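Local coordinates for protein BauA (Acinetobacter baumannii, PDB 6HCP) that probably imports iron across the bacterial outer membrane as a TonB-dependent receptor for the siderophore ferric preacinetobactin, at residues T130-M134 with N207-R211; R225-G230 with V242-D246; E458-T464 with I504-K509; A494-N500 with V546-F552. All blocks are in the same frame, centred on the assembly; numbering follows the deposited sequence.

Contact 1 of 4, residues T130-M134 with N207-R211; sequences TSPEM and NGMYR. With C8E ((hydroxyethyloxy)tri(ethyloxy)octane), chain B.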
loop_
_atom_site.group_PDB
_atom_site.type_symbol
_atom_site.label_atom_id
_atom_site.label_comp_id
_atom_site.label_asym_id
_atom_site.label_seq_id
_atom_site.Cartn_x
_atom_site.Cartn_y
_atom_site.Cartn_z
ATOM N N THR A 130 20.238 4.313 21.594
ATOM C CA THR A 130 19.538 4.872 22.708
ATOM C C THR A 130 18.055 5.015 22.358
ATOM O O THR A 130 17.698 5.843 21.528
ATOM C CB THR A 130 20.152 6.217 23.137
ATOM O OG1 THR A 130 21.502 5.971 23.534
ATOM C CG2 THR A 130 19.394 6.851 24.284
ATOM N N SER A 131 17.196 4.330 23.129
ATOM C CA SER A 131 15.739 4.554 23.041
ATOM C C SER A 131 15.379 5.780 23.873
ATOM O O SER A 131 15.934 6.011 24.946
ATOM C CB SER A 131 14.951 3.315 23.457
ATOM O OG SER A 131 13.601 3.407 22.997
ATOM N N PRO A 132 14.588 6.721 23.332
ATOM C CA PRO A 132 14.514 8.049 23.938
ATOM C C PRO A 132 13.451 8.325 25.020
ATOM O O PRO A 132 13.238 9.505 25.363
ATOM C CB PRO A 132 14.208 8.945 22.734
ATOM C CG PRO A 132 13.431 8.058 21.793
ATOM C CD PRO A 132 14.017 6.678 21.973
ATOM N N GLU A 133 12.920 7.276 25.653
ATOM C CA GLU A 133 11.778 7.444 26.587
ATOM C C GLU A 133 12.170 8.239 27.838
ATOM O O GLU A 133 11.308 8.790 28.500
ATOM C CB GLU A 133 11.214 6.090 27.007
ATOM C CG GLU A 133 10.341 5.463 25.936
ATOM C CD GLU A 133 11.110 4.695 24.879
ATOM O OE1 GLU A 133 12.374 4.628 24.972
ATOM O OE2 GLU A 133 10.452 4.080 24.013
ATOM N N MET A 134 13.450 8.269 28.196
ATOM C CA MET A 134 13.822 8.903 29.471
ATOM C C MET A 134 14.219 10.368 29.290
ATOM O O MET A 134 14.616 11.018 30.266
ATOM C CB MET A 134 14.936 8.127 30.183
ATOM C CG MET A 134 16.247 8.057 29.436
ATOM S SD MET A 134 17.500 7.106 30.364
ATOM C CE MET A 134 18.055 8.331 31.534
ATOM N N ASN A 207 10.677 6.014 34.472
ATOM C CA ASN A 207 10.205 5.517 33.191
ATOM C C ASN A 207 10.561 4.043 33.094
ATOM O O ASN A 207 11.657 3.629 33.489
ATOM C CB ASN A 207 10.776 6.322 32.018
ATOM C CG ASN A 207 10.119 7.665 31.841
ATOM O OD1 ASN A 207 9.235 7.822 30.998
ATOM N ND2 ASN A 207 10.535 8.643 32.637
ATOM N N GLY A 208 9.621 3.250 32.569
ATOM C CA GLY A 208 9.852 1.867 32.261
ATOM C C GLY A 208 9.263 1.522 30.901
ATOM O O GLY A 208 8.195 1.996 30.557
ATOM N N MET A 209 10.049 0.837 30.068
ATOM C CA MET A 209 9.639 0.514 28.699
ATOM C C MET A 209 10.137 -0.883 28.352
ATOM O O MET A 209 11.203 -1.347 28.794
ATOM C CB MET A 209 10.170 1.564 27.719
ATOM C CG MET A 209 9.906 1.259 26.233
ATOM S SD MET A 209 11.062 0.057 25.581
ATOM C CE MET A 209 12.588 1.007 25.516
ATOM N N TYR A 210 9.273 -1.625 27.660
ATOM C CA TYR A 210 9.633 -2.911 27.122
ATOM C C TYR A 210 8.944 -3.033 25.766
ATOM O O TYR A 210 7.786 -2.706 25.649
ATOM C CB TYR A 210 9.192 -4.069 28.030
ATOM C CG TYR A 210 9.545 -5.439 27.509
ATOM C CD1 TYR A 210 10.868 -5.813 27.384
ATOM C CD2 TYR A 210 8.587 -6.335 27.060
ATOM C CE1 TYR A 210 11.241 -7.031 26.852
ATOM C CE2 TYR A 210 8.943 -7.561 26.511
ATOM C CZ TYR A 210 10.277 -7.926 26.439
ATOM O OH TYR A 210 10.704 -9.113 25.908
ATOM N N ARG A 211 9.666 -3.524 24.767
ATOM C CA ARG A 211 9.007 -3.941 23.547
ATOM C C ARG A 211 9.776 -5.095 22.927
ATOM O O ARG A 211 10.983 -5.248 23.128
ATOM C CB ARG A 211 8.782 -2.760 22.599
ATOM C CG ARG A 211 10.026 -2.020 22.174
ATOM C CD ARG A 211 9.642 -0.808 21.342
ATOM N NE ARG A 211 10.857 -0.081 21.078
ATOM C CZ ARG A 211 11.259 0.994 21.748
ATOM N NH1 ARG A 211 12.463 1.482 21.496
ATOM N NH2 ARG A 211 10.417 1.638 22.543
HETATM C C1 C8E B . 17.186 -5.266 31.434
HETATM C C2 C8E B . 16.937 -3.801 31.141
HETATM C C3 C8E B . 15.918 -3.153 32.079
HETATM C C4 C8E B . 14.591 -3.908 32.117
HETATM C C5 C8E B . 13.482 -3.073 32.757
HETATM C C6 C8E B . 12.109 -3.481 32.236
HETATM C C7 C8E B . 11.015 -2.514 32.671
HETATM C C8 C8E B . 9.648 -3.001 32.193
HETATM O O9 C8E B . 8.748 -1.900 32.016
HETATM C C10 C8E B . 7.466 -2.271 31.512
HETATM C C11 C8E B . 6.494 -1.138 31.758
HETATM O O12 C8E B . 5.526 -1.116 30.719
#
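Arg211, reaching inward from strand 202-212 of the barrel, grips Ser131 and Glu133 of the plug loop 130-134, a plug-to-wall contact of the TonB-dependent receptor fold. Both partners stand at the edge of its guanidinium. NH1 donates to Ser131 OG at 2.7 Å in a nearly straight bond (166°), with the oxygen in the guanidinium plane. NH2 makes a salt bridge to Glu133 OE2 at 2.9 Å, meeting that oxygen on its syn side. The carboxylate and guanidinium planes are 29° apart, so the two groups lie nearly coplanar while their chains arrive from opposite directions. Within the loop, Ser131 OG donates to Glu133 OE1 at 2.6 Å on the syn lone pair, closing a ring of three polar groups that fixes the rotation of the carboxylate. The bend of Glu133 at chi2 (84°) turns its head toward the barrel wall. Met209 crosses Glu133 at about a right angle: its CG lies 3.6 Å from Glu133 OE2, and the chain folds at chi2 and chi3. Farther along the strand, Asn207 OD1 comes near Glu133 O, two acceptors that share Lys166, although the bond to OD1 is weak; His189 is the stronger partner of Asn207. The methyl end of Met209 lies against the linked oxygens, CE 3.6 Å from Ser131 OG and 3.7 Å from Glu133 OE1.

Contact 2 of 4, residues R225-G230 with V242-D246; sequences RLFSLG and VDAYD. With C8E ((hydroxyethyloxy)tri(ethyloxy)octane), chain B.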
loop_
_atom_site.group_PDB
_atom_site.type_symbol
_atom_site.label_atom_id
_atom_site.label_comp_id
_atom_site.label_asym_id
_atom_site.label_seq_id
_atom_site.Cartn_x
_atom_site.Cartn_y
_atom_site.Cartn_z
ATOM N N ARG A 225 14.488 -2.606 26.175
ATOM C CA ARG A 225 14.029 -2.467 27.549
ATOM C C ARG A 225 14.728 -1.255 28.151
ATOM O O ARG A 225 15.911 -1.051 27.917
ATOM C CB ARG A 225 14.397 -3.663 28.440
ATOM C CG ARG A 225 13.992 -5.042 27.950
ATOM C CD ARG A 225 14.092 -6.074 29.078
ATOM N NE ARG A 225 14.021 -7.461 28.607
ATOM C CZ ARG A 225 14.626 -8.503 29.178
ATOM N NH1 ARG A 225 15.316 -8.342 30.295
ATOM N NH2 ARG A 225 14.658 -9.664 28.544
ATOM N N LEU A 226 14.002 -0.523 28.988
ATOM C CA LEU A 226 14.563 0.603 29.714
ATOM C C LEU A 226 13.874 0.746 31.070
ATOM O O LEU A 226 12.647 0.681 31.185
ATOM C CB LEU A 226 14.374 1.868 28.885
ATOM C CG LEU A 226 14.870 3.161 29.525
ATOM C CD1 LEU A 226 16.383 3.125 29.677
ATOM C CD2 LEU A 226 14.443 4.366 28.695
ATOM N N PHE A 227 14.691 1.029 32.083
ATOM C CA PHE A 227 14.220 1.503 33.365
ATOM C C PHE A 227 15.093 2.689 33.760
ATOM O O PHE A 227 16.316 2.577 33.723
ATOM C CB PHE A 227 14.262 0.380 34.402
ATOM C CG PHE A 227 13.836 0.804 35.787
ATOM C CD1 PHE A 227 12.494 0.999 36.083
ATOM C CD2 PHE A 227 14.773 1.073 36.770
ATOM C CE1 PHE A 227 12.101 1.451 37.334
ATOM C CE2 PHE A 227 14.378 1.523 38.022
ATOM C CZ PHE A 227 13.046 1.735 38.292
ATOM N N SER A 228 14.457 3.827 34.039
ATOM C CA SER A 228 15.170 5.047 34.363
ATOM C C SER A 228 14.579 5.711 35.608
ATOM O O SER A 228 13.377 5.653 35.841
ATOM C CB SER A 228 15.187 6.016 33.206
ATOM O OG SER A 228 13.905 6.569 32.969
ATOM N N LEU A 229 15.437 6.466 36.297
ATOM C CA LEU A 229 15.083 7.225 37.477
ATOM C C LEU A 229 15.727 8.604 37.369
ATOM O O LEU A 229 16.917 8.695 37.064
ATOM C CB LEU A 229 15.598 6.478 38.709
ATOM C CG LEU A 229 15.267 7.123 40.050
ATOM C CD1 LEU A 229 13.767 7.084 40.295
ATOM C CD2 LEU A 229 16.017 6.419 41.167
ATOM N N GLY A 230 14.901 9.645 37.494
ATOM C CA GLY A 230 15.359 11.032 37.598
ATOM C C GLY A 230 14.947 11.633 38.937
ATOM O O GLY A 230 13.754 11.681 39.244
ATOM N N VAL A 242 20.073 13.597 40.211
ATOM C CA VAL A 242 20.597 12.270 40.054
ATOM C C VAL A 242 19.797 11.563 38.957
ATOM O O VAL A 242 18.566 11.658 38.919
ATOM C CB VAL A 242 20.544 11.491 41.376
ATOM C CG1 VAL A 242 20.973 10.047 41.201
ATOM C CG2 VAL A 242 21.362 12.169 42.461
ATOM N N ASP A 243 20.505 10.842 38.092
ATOM C CA ASP A 243 19.896 10.055 37.014
ATOM C C ASP A 243 20.530 8.667 37.002
ATOM O O ASP A 243 21.735 8.507 37.211
ATOM C CB ASP A 243 20.085 10.768 35.669
ATOM C CG ASP A 243 19.406 12.116 35.603
ATOM O OD1 ASP A 243 18.188 12.150 35.299
ATOM O OD2 ASP A 243 20.086 13.133 35.874
ATOM N N ALA A 244 19.711 7.648 36.758
ATOM C CA ALA A 244 20.214 6.306 36.563
ATOM C C ALA A 244 19.313 5.562 35.573
ATOM O O ALA A 244 18.105 5.787 35.546
ATOM C CB ALA A 244 20.282 5.567 37.872
ATOM N N TYR A 245 19.901 4.622 34.832
ATOM C CA TYR A 245 19.112 3.827 33.912
ATOM C C TYR A 245 19.765 2.473 33.707
ATOM O O TYR A 245 20.977 2.287 33.901
ATOM C CB TYR A 245 18.930 4.585 32.598
ATOM C CG TYR A 245 20.151 4.544 31.717
ATOM C CD1 TYR A 245 20.389 3.466 30.891
ATOM C CD2 TYR A 245 21.140 5.501 31.837
ATOM C CE1 TYR A 245 21.562 3.356 30.159
ATOM C CE2 TYR A 245 22.303 5.427 31.087
ATOM C CZ TYR A 245 22.517 4.352 30.244
ATOM O OH TYR A 245 23.681 4.237 29.535
ATOM N N ASP A 246 18.938 1.531 33.246
ATOM C CA ASP A 246 19.354 0.215 32.864
ATOM C C ASP A 246 18.634 -0.102 31.548
ATOM O O ASP A 246 17.392 0.032 31.485
ATOM C CB ASP A 246 18.985 -0.775 33.974
ATOM C CG ASP A 246 19.419 -2.216 33.773
ATOM O OD1 ASP A 246 20.059 -2.531 32.754
ATOM O OD2 ASP A 246 19.075 -3.032 34.639
HETATM C C1 C8E B . 17.186 -5.266 31.434
HETATM C C2 C8E B . 16.937 -3.801 31.141
HETATM C C3 C8E B . 15.918 -3.153 32.079
HETATM C C4 C8E B . 14.591 -3.908 32.117
HETATM C C5 C8E B . 13.482 -3.073 32.757
HETATM C C6 C8E B . 12.109 -3.481 32.236
HETATM C C7 C8E B . 11.015 -2.514 32.671
HETATM C C8 C8E B . 9.648 -3.001 32.193
HETATM O O9 C8E B . 8.748 -1.900 32.016
HETATM C C10 C8E B . 7.466 -2.271 31.512
HETATM C C11 C8E B . 6.494 -1.138 31.758
HETATM O O12 C8E B . 5.526 -1.116 30.719
HETATM O O HOH W 1 17.018 9.891 34.431
#
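Leu226 has CG anti to its own N (chi1 178°) and turns CD1 to 4.1 Å from Tyr245 CB, the side chains crossing at a slant; at Tyr245 the first torsion (77°) sets CG between N and the carbonyl carbon, and the ring leads away from strand 225-230. Its OH bonds to Ile124 O of the plug. The two segments belong to an antiparallel beta hairpin of the transmembrane barrel, strands 221-234 and 238-252; they run 172° apart with axes 4.7 Å from each other. Phe227 with Asp246 and Leu229 with Ala244 are hydrogen-bonded pairs, each closed by two N-H...O bonds; Phe227 N to Asp246 O measures 2.9 Å. Ser228 with Tyr245 and Gly230 with Asp243 are non-hydrogen-bonded pairs. CA-H...O contacts, such as Tyr245 CA to Phe227 O (3.1 Å), add to the N-H...O bonds. Asp243, beside Gly230, is held by Tyr167 and Thr165, and a water donates to both Asp243 OD1 and Leu229 O. On the face carrying Phe227 and Asp246, the alkyl chain of a C8E detergent molecule lies against the wall, C4 being 3.7 Å from Arg225 CB and C3 3.6 Å from Asp246 O.

Contact 3 of 4, residues E458-T464 with I504-K509; sequences ENAKSAT and IFPPQK. With EDO (1,2-ethanediol), chain Y.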
loop_
_atom_site.group_PDB
_atom_site.type_symbol
_atom_site.label_atom_id
_atom_site.label_comp_id
_atom_site.label_asym_id
_atom_site.label_seq_id
_atom_site.Cartn_x
_atom_site.Cartn_y
_atom_site.Cartn_z
ATOM N N GLU A 458 53.410 3.515 24.880
ATOM C CA GLU A 458 52.138 4.150 25.242
ATOM C C GLU A 458 52.416 5.382 26.103
ATOM O O GLU A 458 52.998 5.262 27.193
ATOM C CB GLU A 458 51.256 3.150 25.988
ATOM C CG GLU A 458 50.851 1.976 25.108
ATOM C CD GLU A 458 50.264 0.801 25.859
ATOM O OE1 GLU A 458 50.497 0.686 27.069
ATOM O OE2 GLU A 458 49.491 0.066 25.244
ATOM N N ASN A 459 52.037 6.553 25.589
ATOM C CA ASN A 459 52.345 7.838 26.254
ATOM C C ASN A 459 51.145 8.771 26.083
ATOM O O ASN A 459 50.563 8.821 24.984
ATOM C CB ASN A 459 53.601 8.489 25.664
ATOM C CG ASN A 459 54.854 7.661 25.886
ATOM O OD1 ASN A 459 55.483 7.169 24.943
ATOM N ND2 ASN A 459 55.211 7.504 27.138
ATOM N N ALA A 460 50.904 9.597 27.099
ATOM C CA ALA A 460 49.902 10.690 27.036
ATOM C C ALA A 460 50.375 11.762 26.065
ATOM O O ALA A 460 51.570 11.995 25.914
ATOM C CB ALA A 460 49.670 11.276 28.406
ATOM N N LYS A 461 49.417 12.386 25.380
ATOM C CA LYS A 461 49.678 13.500 24.497
ATOM C C LYS A 461 48.630 14.581 24.784
ATOM O O LYS A 461 47.556 14.288 25.300
ATOM C CB LYS A 461 49.637 13.079 23.021
ATOM C CG LYS A 461 50.703 12.073 22.605
ATOM C CD LYS A 461 52.127 12.603 22.682
ATOM C CE LYS A 461 53.137 11.480 22.571
ATOM N NZ LYS A 461 54.524 11.980 22.618
ATOM N N SER A 462 48.930 15.818 24.393
ATOM C CA SER A 462 48.102 16.968 24.763
ATOM C C SER A 462 47.978 17.887 23.559
ATOM O O SER A 462 48.864 17.925 22.671
ATOM C CB SER A 462 48.681 17.730 25.950
ATOM O OG SER A 462 48.720 16.904 27.096
ATOM N N ALA A 463 46.955 18.742 23.616
ATOM C CA ALA A 463 46.811 19.845 22.714
ATOM C C ALA A 463 46.032 20.965 23.404
ATOM O O ALA A 463 45.247 20.713 24.319
ATOM C CB ALA A 463 46.112 19.399 21.457
ATOM N N THR A 464 46.165 22.164 22.842
ATOM C CA THR A 464 45.454 23.342 23.321
ATOM C C THR A 464 44.605 23.890 22.179
ATOM O O THR A 464 45.110 24.053 21.072
ATOM C CB THR A 464 46.425 24.426 23.820
ATOM O OG1 THR A 464 47.297 23.832 24.777
ATOM C CG2 THR A 464 45.706 25.587 24.461
ATOM N N ILE A 504 53.433 8.659 18.433
ATOM C CA ILE A 504 52.009 8.958 18.694
ATOM C C ILE A 504 51.758 10.443 18.438
ATOM O O ILE A 504 52.319 11.286 19.127
ATOM C CB ILE A 504 51.616 8.577 20.126
ATOM C CG1 ILE A 504 51.954 7.116 20.434
ATOM C CG2 ILE A 504 50.141 8.896 20.388
ATOM C CD1 ILE A 504 51.898 6.768 21.912
ATOM N N PHE A 505 50.908 10.751 17.460
ATOM C CA PHE A 505 50.555 12.119 17.173
ATOM C C PHE A 505 49.717 12.691 18.313
ATOM O O PHE A 505 49.077 11.960 19.068
ATOM C CB PHE A 505 49.811 12.268 15.847
ATOM C CG PHE A 505 50.647 12.028 14.617
ATOM C CD1 PHE A 505 52.003 12.310 14.609
ATOM C CD2 PHE A 505 50.095 11.437 13.491
ATOM C CE1 PHE A 505 52.782 12.014 13.502
ATOM C CE2 PHE A 505 50.857 11.225 12.356
ATOM C CZ PHE A 505 52.200 11.520 12.358
ATOM N N PRO A 506 49.831 14.015 18.563
ATOM C CA PRO A 506 48.982 14.677 19.547
ATOM C C PRO A 506 47.543 14.671 19.050
ATOM O O PRO A 506 47.316 14.477 17.858
ATOM C CB PRO A 506 49.549 16.100 19.591
ATOM C CG PRO A 506 50.076 16.314 18.199
ATOM C CD PRO A 506 50.653 14.972 17.797
ATOM N N PRO A 507 46.577 15.080 19.893
ATOM C CA PRO A 507 45.198 15.248 19.431
ATOM C C PRO A 507 45.174 16.120 18.179
ATOM O O PRO A 507 45.873 17.150 18.105
ATOM C CB PRO A 507 44.511 15.896 20.645
ATOM C CG PRO A 507 45.289 15.339 21.825
ATOM C CD PRO A 507 46.722 15.322 21.336
ATOM N N GLN A 508 44.428 15.660 17.177
ATOM C CA GLN A 508 44.373 16.237 15.858
ATOM C C GLN A 508 43.210 17.236 15.765
ATOM O O GLN A 508 42.086 16.943 16.209
ATOM C CB GLN A 508 44.205 15.109 14.839
ATOM C CG GLN A 508 45.381 14.137 14.833
ATOM C CD GLN A 508 46.584 14.806 14.219
ATOM O OE1 GLN A 508 46.640 15.019 13.015
ATOM N NE2 GLN A 508 47.594 15.063 15.048
ATOM N N LYS A 509 43.492 18.411 15.191
ATOM C CA LYS A 509 42.544 19.522 15.199
ATOM C C LYS A 509 41.725 19.561 13.907
ATOM O O LYS A 509 42.205 19.983 12.844
ATOM C CB LYS A 509 43.255 20.856 15.411
ATOM C CG LYS A 509 43.909 21.014 16.764
ATOM C CD LYS A 509 44.801 22.238 16.868
ATOM C CE LYS A 509 45.278 22.435 18.291
ATOM N NZ LYS A 509 46.110 23.662 18.438
HETATM C C1 EDO Y . 57.007 9.104 22.097
HETATM O O1 EDO Y . 56.608 10.011 23.115
HETATM C C2 EDO Y . 55.717 8.624 21.478
HETATM O O2 EDO Y . 55.372 9.539 20.375
HETATM O O HOH W 2 53.578 13.659 19.728
HETATM O O HOH W 3 48.011 22.372 20.594
#
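Lys461, with CG anti to its carbonyl carbon, bends at chi2 (-65°) across Ile504, then runs out extended. Its CG passes 3.9 Å from Ile504 CG2, and CE comes to 3.5 Å from Ile504 O. The ammonium group extends beyond the isoleucine to a bound ethanediol, probably from the crystallisation liquor: NZ donates to EDO O1 at 2.9 Å, while Ile504 N donates to EDO O2 almost in line (176°). Ile504 places CG1 anti to its carbonyl carbon and extends CD1 along the backbone of Asn459, 3.7 Å from its N. In the middle, both prolines lay their rings against the 461-464 strand. Pro507 sets CD against the carbonyl carbon of Ser462 and CB 3.9 Å from Ala463 CB, while Pro506 CB meets Ser462 O. Lys509 is straight beyond CG, and that shape delivers NZ to Thr464 O at 2.8 Å, nearly head-on to the carbonyl (164°); a water bridges NZ to Thr464 N. The contact thus joins the start of barrel strand 461-473 to the start of strand 508-520. Strand 478-489 pairs with both of these strands and touches Lys509 through Glu486 and Leu488, while strand 436-451 borders the other side of 461-473, with Val447 touching Pro507.

Contact 4 of 4, residues A494-N500 with V546-F552; sequences APATASN and VNNLPTF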
loop_
_atom_site.group_PDB
_atom_site.type_symbol
_atom_site.label_atom_id
_atom_site.label_comp_id
_atom_site.label_asym_id
_atom_site.label_seq_id
_atom_site.Cartn_x
_atom_site.Cartn_y
_atom_site.Cartn_z
ATOM N N ALA A 494 52.186 5.658 14.594
ATOM C CA ALA A 494 52.913 5.173 13.438
ATOM C C ALA A 494 53.249 3.697 13.655
ATOM O O ALA A 494 53.659 3.301 14.746
ATOM C CB ALA A 494 54.142 6.010 13.217
ATOM N N PRO A 495 53.038 2.833 12.644
ATOM C CA PRO A 495 53.388 1.414 12.773
ATOM C C PRO A 495 54.910 1.161 12.821
ATOM O O PRO A 495 55.700 2.038 12.440
ATOM C CB PRO A 495 52.734 0.804 11.519
ATOM C CG PRO A 495 52.795 1.918 10.495
ATOM C CD PRO A 495 52.566 3.191 11.294
ATOM N N ALA A 496 55.293 -0.081 13.144
ATOM C CA ALA A 496 56.700 -0.513 13.256
ATOM C C ALA A 496 57.431 -0.445 11.905
ATOM O O ALA A 496 58.667 -0.396 11.877
ATOM C CB ALA A 496 56.754 -1.905 13.843
ATOM N N THR A 497 56.672 -0.353 10.801
ATOM C CA THR A 497 57.217 -0.333 9.443
ATOM C C THR A 497 57.609 1.082 8.990
ATOM O O THR A 497 58.223 1.246 7.933
ATOM C CB THR A 497 56.204 -0.907 8.449
ATOM O OG1 THR A 497 55.000 -0.171 8.642
ATOM C CG2 THR A 497 55.939 -2.384 8.657
ATOM N N ALA A 498 57.283 2.105 9.791
ATOM C CA ALA A 498 57.498 3.503 9.380
ATOM C C ALA A 498 58.936 3.946 9.697
ATOM O O ALA A 498 59.607 3.314 10.482
ATOM C CB ALA A 498 56.487 4.382 10.078
ATOM N N SER A 499 59.365 5.062 9.103
ATOM C CA SER A 499 60.636 5.712 9.453
ATOM C C SER A 499 60.583 6.239 10.890
ATOM O O SER A 499 61.622 6.489 11.505
ATOM C CB SER A 499 60.946 6.814 8.493
ATOM O OG SER A 499 60.025 7.890 8.621
ATOM N N ASN A 500 59.364 6.530 11.366
ATOM C CA ASN A 500 59.134 7.131 12.679
ATOM C C ASN A 500 58.315 6.154 13.509
ATOM O O ASN A 500 57.226 6.496 13.993
ATOM C CB ASN A 500 58.435 8.491 12.577
ATOM C CG ASN A 500 57.163 8.472 11.746
ATOM O OD1 ASN A 500 57.034 7.697 10.793
ATOM N ND2 ASN A 500 56.275 9.425 12.003
ATOM N N VAL A 546 62.626 8.656 4.932
ATOM C CA VAL A 546 63.552 8.955 5.976
ATOM C C VAL A 546 64.218 7.635 6.365
ATOM O O VAL A 546 63.522 6.624 6.553
ATOM C CB VAL A 546 62.831 9.614 7.168
ATOM C CG1 VAL A 546 63.759 9.781 8.361
ATOM C CG2 VAL A 546 62.214 10.949 6.754
ATOM N N ASN A 547 65.558 7.607 6.277
ATOM C CA ASN A 547 66.315 6.361 6.392
ATOM C C ASN A 547 65.755 5.333 5.403
ATOM O O ASN A 547 65.626 4.186 5.756
ATOM C CB ASN A 547 66.232 5.771 7.801
ATOM C CG ASN A 547 67.094 6.526 8.785
ATOM O OD1 ASN A 547 68.203 6.937 8.446
ATOM N ND2 ASN A 547 66.665 6.573 10.034
ATOM N N ASN A 548 65.413 5.800 4.203
ATOM C CA ASN A 548 64.974 4.957 3.097
ATOM C C ASN A 548 63.684 4.218 3.469
ATOM O O ASN A 548 63.383 3.179 2.859
ATOM C CB ASN A 548 66.045 3.927 2.709
ATOM C CG ASN A 548 65.928 3.505 1.262
ATOM O OD1 ASN A 548 65.638 4.326 0.391
ATOM N ND2 ASN A 548 66.026 2.210 1.019
ATOM N N LEU A 549 62.920 4.766 4.431
ATOM C CA LEU A 549 61.648 4.157 4.855
ATOM C C LEU A 549 60.511 5.156 4.656
ATOM O O LEU A 549 60.685 6.363 4.850
ATOM C CB LEU A 549 61.737 3.734 6.318
ATOM C CG LEU A 549 62.589 2.508 6.637
ATOM C CD1 LEU A 549 62.860 2.447 8.130
ATOM C CD2 LEU A 549 61.918 1.231 6.163
ATOM N N PRO A 550 59.278 4.664 4.385
ATOM C CA PRO A 550 58.105 5.541 4.325
ATOM C C PRO A 550 57.846 6.176 5.706
ATOM O O PRO A 550 58.114 5.552 6.723
ATOM C CB PRO A 550 56.962 4.562 3.966
ATOM C CG PRO A 550 57.389 3.265 4.660
ATOM C CD PRO A 550 58.900 3.241 4.495
ATOM N N THR A 551 57.327 7.408 5.705
ATOM C CA THR A 551 57.097 8.167 6.920
ATOM C C THR A 551 55.586 8.314 7.173
ATOM O O THR A 551 54.829 8.630 6.267
ATOM C CB THR A 551 57.788 9.531 6.819
ATOM O OG1 THR A 551 59.159 9.295 6.469
ATOM C CG2 THR A 551 57.678 10.342 8.096
ATOM N N PHE A 552 55.173 8.055 8.412
ATOM C CA PHE A 552 53.792 8.246 8.871
ATOM C C PHE A 552 53.539 9.736 9.131
ATOM O O PHE A 552 54.300 10.383 9.873
ATOM C CB PHE A 552 53.543 7.394 10.107
ATOM C CG PHE A 552 52.092 7.211 10.482
ATOM C CD1 PHE A 552 51.256 6.426 9.700
ATOM C CD2 PHE A 552 51.563 7.818 11.614
ATOM C CE1 PHE A 552 49.928 6.248 10.045
ATOM C CE2 PHE A 552 50.231 7.634 11.965
ATOM C CZ PHE A 552 49.417 6.842 11.183
HETATM O O HOH W 4 63.975 5.507 10.558
#
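The ring of Phe552 takes Ala494 and Pro495 over one face, forming the apolar centre where a loop between barrel strands 478-489 and 508-520 meets the start of strand 549-569. The evidence is two CH-pi contacts: Ala494 CA sits 3.9 Å from the ring centroid, 27° off the normal and offset toward the rim, and Pro495 CD follows at 4.3 Å, its pyrrolidine crossing the phenyl group at about a right angle. Ala494 CB also packs tightly on Phe552 CB, joined more distantly by Ala498 CB. With CG of Phe552 anti to the backbone N (chi1 -165°), the ring is laid along this side of the loop. Next outward, Leu549 and Pro550 meet the type I turn Pro495-Ala498 near Thr497 O, and Leu540 of strand 524-541 touches Thr497, Ala498 and Pro550. Leu549 itself closes the type I' turn of the hairpin, Val546-Leu549.

Polar bonds follow. Ser499 N donates to Pro550 O at 2.7 Å, the donor tilted 20° from the carbonyl plane. Ser499 OG and Thr551 OG1 lie 2.7 Å apart; Thr551 OG1 also bonds Lys544 O. The Asn500 amide grips the Phe552 backbone twice, receiving Phe552 N on OD1 at 3.0 Å and giving ND2 to a lone pair of Phe552 O at 3.1 Å, in the carbonyl plane. ND2 also bonds Glu503 OE1. At the outer edge a water donates to Ser499 O at 2.7 Å and accepts from Asn547 ND2.

Contacts 1 and 2 form one patch, their centres 9 Å apart: strands 202-212 and 221-234 are barrel neighbours, and probable backbone bonds run from Met209 N to Leu226 O (2.8 Å) and from Ser228 N to Asn207 O (2.9 Å). Met134 of the plug loop packs CB against Ser228 OG, and the same C8E molecule touches both contacts. Contacts 3 and 4 lie on the opposite side of the chain's centre from contact 1. Their centres are 19 Å apart, their segments alternate along the chain, and Phe505 meets Phe552 with ring planes about 15° apart. Between the pairs, contacts 2 and 3 have centres 35 Å apart and do not touch.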